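Local coordinates for protein 3'3'-cGAMP-specific phosphodiesterase 3 (Vibrio cholerae O1 biovar El Tor str. N16961, PDB 5Z7C) that belongs to the HD-domain phosphodiesterase family and is a mainly helical protein whose chain carries two HD-domain regions, at residues R405-F413 with I443-L451. The protein carries 2 engineered substitutions. Residues are numbered along the deposited sequence; the frame is centred on the assembly and turned at random.
Sequences RIITTADIF and IDPECFAAL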
# COMPACT_ATOMS: atom_id res chain seq x y z
N ARG A 405 7.42 17.61 -10.81
CA ARG A 405 6.76 18.46 -11.76
C ARG A 405 6.21 17.68 -12.93
O ARG A 405 5.11 17.94 -13.34
CB ARG A 405 7.70 19.56 -12.22
CG ARG A 405 7.41 20.86 -11.54
CD ARG A 405 8.66 21.60 -11.20
NE ARG A 405 9.66 21.48 -12.24
CZ ARG A 405 10.96 21.43 -12.01
NH1 ARG A 405 11.40 21.50 -10.78
NH2 ARG A 405 11.81 21.31 -13.01
N ILE A 406 6.97 16.75 -13.47
CA ILE A 406 6.45 16.01 -14.57
C ILE A 406 5.25 15.20 -14.18
O ILE A 406 4.23 15.29 -14.79
CB ILE A 406 7.50 15.05 -15.05
CG1 ILE A 406 8.71 15.82 -15.50
CG2 ILE A 406 7.00 14.23 -16.20
CD1 ILE A 406 9.75 14.98 -16.12
N ILE A 407 5.39 14.40 -13.15
CA ILE A 407 4.33 13.51 -12.77
C ILE A 407 3.12 14.30 -12.37
O ILE A 407 2.02 13.91 -12.63
CB ILE A 407 4.79 12.60 -11.65
CG1 ILE A 407 5.79 11.61 -12.22
CG2 ILE A 407 3.67 11.83 -11.05
CD1 ILE A 407 6.38 10.78 -11.23
N THR A 408 3.35 15.40 -11.70
CA THR A 408 2.26 16.21 -11.23
C THR A 408 1.48 16.79 -12.38
O THR A 408 0.27 16.83 -12.37
CB THR A 408 2.79 17.31 -10.35
OG1 THR A 408 3.71 18.09 -11.11
CG2 THR A 408 3.51 16.70 -9.21
N THR A 409 2.20 17.22 -13.39
CA THR A 409 1.60 17.80 -14.56
C THR A 409 0.72 16.76 -15.21
O THR A 409 -0.35 17.05 -15.64
CB THR A 409 2.68 18.25 -15.52
OG1 THR A 409 3.31 19.41 -14.98
CG2 THR A 409 2.13 18.62 -16.85
N ALA A 410 1.20 15.54 -15.27
CA ALA A 410 0.43 14.47 -15.84
C ALA A 410 -0.78 14.25 -15.02
O ALA A 410 -1.82 13.97 -15.53
CB ALA A 410 1.24 13.26 -15.84
N ASP A 411 -0.62 14.32 -13.73
CA ASP A 411 -1.70 14.01 -12.83
C ASP A 411 -2.81 14.99 -13.01
O ASP A 411 -3.96 14.64 -12.95
CB ASP A 411 -1.19 14.11 -11.41
CG ASP A 411 -0.27 13.00 -11.06
OD1 ASP A 411 -0.21 12.01 -11.78
OD2 ASP A 411 0.40 13.11 -10.03
N ILE A 412 -2.45 16.25 -13.17
CA ILE A 412 -3.43 17.27 -13.42
C ILE A 412 -4.12 17.07 -14.77
O ILE A 412 -5.32 17.16 -14.86
CB ILE A 412 -2.79 18.65 -13.34
CG1 ILE A 412 -2.48 19.00 -11.90
CG2 ILE A 412 -3.70 19.72 -13.82
CD1 ILE A 412 -1.65 20.21 -11.79
N PHE A 413 -3.36 16.76 -15.80
CA PHE A 413 -3.93 16.60 -17.10
C PHE A 413 -4.92 15.49 -17.10
O PHE A 413 -5.92 15.58 -17.77
CB PHE A 413 -2.87 16.34 -18.15
CG PHE A 413 -3.44 16.09 -19.51
CD1 PHE A 413 -3.98 17.11 -20.25
CD2 PHE A 413 -3.44 14.83 -20.04
CE1 PHE A 413 -4.50 16.86 -21.48
CE2 PHE A 413 -3.96 14.60 -21.26
CZ PHE A 413 -4.49 15.61 -21.98
N ILE A 443 0.94 25.73 -12.42
CA ILE A 443 1.30 24.75 -13.40
C ILE A 443 2.70 24.97 -13.85
O ILE A 443 3.04 26.00 -14.31
CB ILE A 443 0.39 24.83 -14.59
CG1 ILE A 443 -1.03 24.52 -14.16
CG2 ILE A 443 0.84 23.90 -15.65
CD1 ILE A 443 -1.39 23.11 -14.25
N ASP A 444 3.53 23.98 -13.70
CA ASP A 444 4.85 24.21 -14.19
C ASP A 444 4.53 24.56 -15.58
O ASP A 444 3.40 24.47 -15.98
CB ASP A 444 5.70 22.98 -14.19
CG ASP A 444 7.09 23.30 -14.56
OD1 ASP A 444 7.52 24.39 -14.22
OD2 ASP A 444 7.75 22.49 -15.20
N PRO A 445 5.56 24.95 -16.31
CA PRO A 445 5.38 25.34 -17.69
C PRO A 445 6.48 24.83 -18.58
O PRO A 445 6.47 25.14 -19.75
CB PRO A 445 5.48 26.84 -17.59
CG PRO A 445 6.42 27.08 -16.54
CD PRO A 445 6.36 25.94 -15.59
N GLU A 446 7.42 24.06 -18.07
CA GLU A 446 8.39 23.47 -18.95
C GLU A 446 7.75 22.19 -19.35
O GLU A 446 7.95 21.67 -20.42
CB GLU A 446 9.68 23.23 -18.22
CG GLU A 446 10.75 22.69 -19.09
CD GLU A 446 12.02 22.50 -18.34
OE1 GLU A 446 12.03 22.76 -17.13
OE2 GLU A 446 13.01 22.09 -18.97
N CYS A 447 6.93 21.72 -18.44
CA CYS A 447 6.26 20.48 -18.58
C CYS A 447 5.03 20.73 -19.35
O CYS A 447 4.73 20.00 -20.27
CB CYS A 447 5.90 19.97 -17.20
SG CYS A 447 7.32 19.45 -16.32
N PHE A 448 4.31 21.78 -19.01
CA PHE A 448 3.10 22.06 -19.73
C PHE A 448 3.35 22.16 -21.20
O PHE A 448 2.58 21.70 -21.99
CB PHE A 448 2.46 23.34 -19.29
CG PHE A 448 1.39 23.78 -20.21
CD1 PHE A 448 0.10 23.36 -20.02
CD2 PHE A 448 1.68 24.56 -21.29
CE1 PHE A 448 -0.87 23.74 -20.88
CE2 PHE A 448 0.70 24.94 -22.14
CZ PHE A 448 -0.57 24.53 -21.94
N ALA A 449 4.45 22.77 -21.58
CA ALA A 449 4.77 22.86 -22.97
C ALA A 449 5.07 21.51 -23.52
O ALA A 449 4.65 21.16 -24.60
CB ALA A 449 5.95 23.74 -23.14
N ALA A 450 5.84 20.75 -22.77
CA ALA A 450 6.22 19.43 -23.21
C ALA A 450 5.00 18.56 -23.34
O ALA A 450 4.93 17.74 -24.22
CB ALA A 450 7.18 18.83 -22.26
N LEU A 451 4.04 18.74 -22.46
CA LEU A 451 2.84 17.96 -22.54
C LEU A 451 2.17 18.27 -23.84
O LEU A 451 1.76 17.39 -24.56
CB LEU A 451 1.92 18.35 -21.40
CG LEU A 451 0.59 17.66 -21.36
CD1 LEU A 451 0.80 16.23 -21.54
CD2 LEU A 451 -0.10 17.92 -20.09
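Thr409 fits against Cys447 at the middle of this helix-helix contact, its OG1 lying 3.5 Å from Cys447 CB. With CG2 anti to its backbone N (chi1 -72°), the threonine sends its methyl toward Leu451 CD2, and the two side chains pass antiparallel, Thr409 CG2 going by Leu451 CD2 at 4.0 Å. Leu451 CD2 goes on to meet Phe413, touching CB at 3.7 Å and coming obliquely to the ring. One turn back, Cys447 SG lies over the backbone between Arg405 and Ile406, 4.0 Å from Ile406 CG1. At the flank, Ile412 CD1 meets Ile443 CD1 at 3.8 Å.

The charged end is looser. Arg405, bent at chi2 and chi3, passes its CG and CD across Asp444 at a slant, CG nearest Asp444 CB at 3.8 Å, and forms a long salt bridge, Arg405 NE to Asp444 OD2 at 3.7 Å, from the guanidinium edge; the two planes are 63° apart. Asp444 OD2 also takes weak bonds from the backbone N of Glu446 and of Cys447. On the other helix, Thr409 OG1 donates to Arg405 O at 2.8 Å, tilted from the carbonyl plane, while Thr409 N reaches that oxygen from the opposite face.

Further out, helix 297-311 packs on Ile406 through Ile308, and Met435 of helix 428-437 touches both Phe413 and Ile443. The ring of Tyr304 meets that of Phe413 edge-to-face. In the C-terminal HD-domain part of the chain, then, the last helix, 446-456, is joined to helix 397-416 chiefly by apolar packing, and Asp444 probably adds electrostatic attraction at the partly exposed margin, where its carboxylate probably draws on both the Arg405 guanidinium and the two backbone N-H groups.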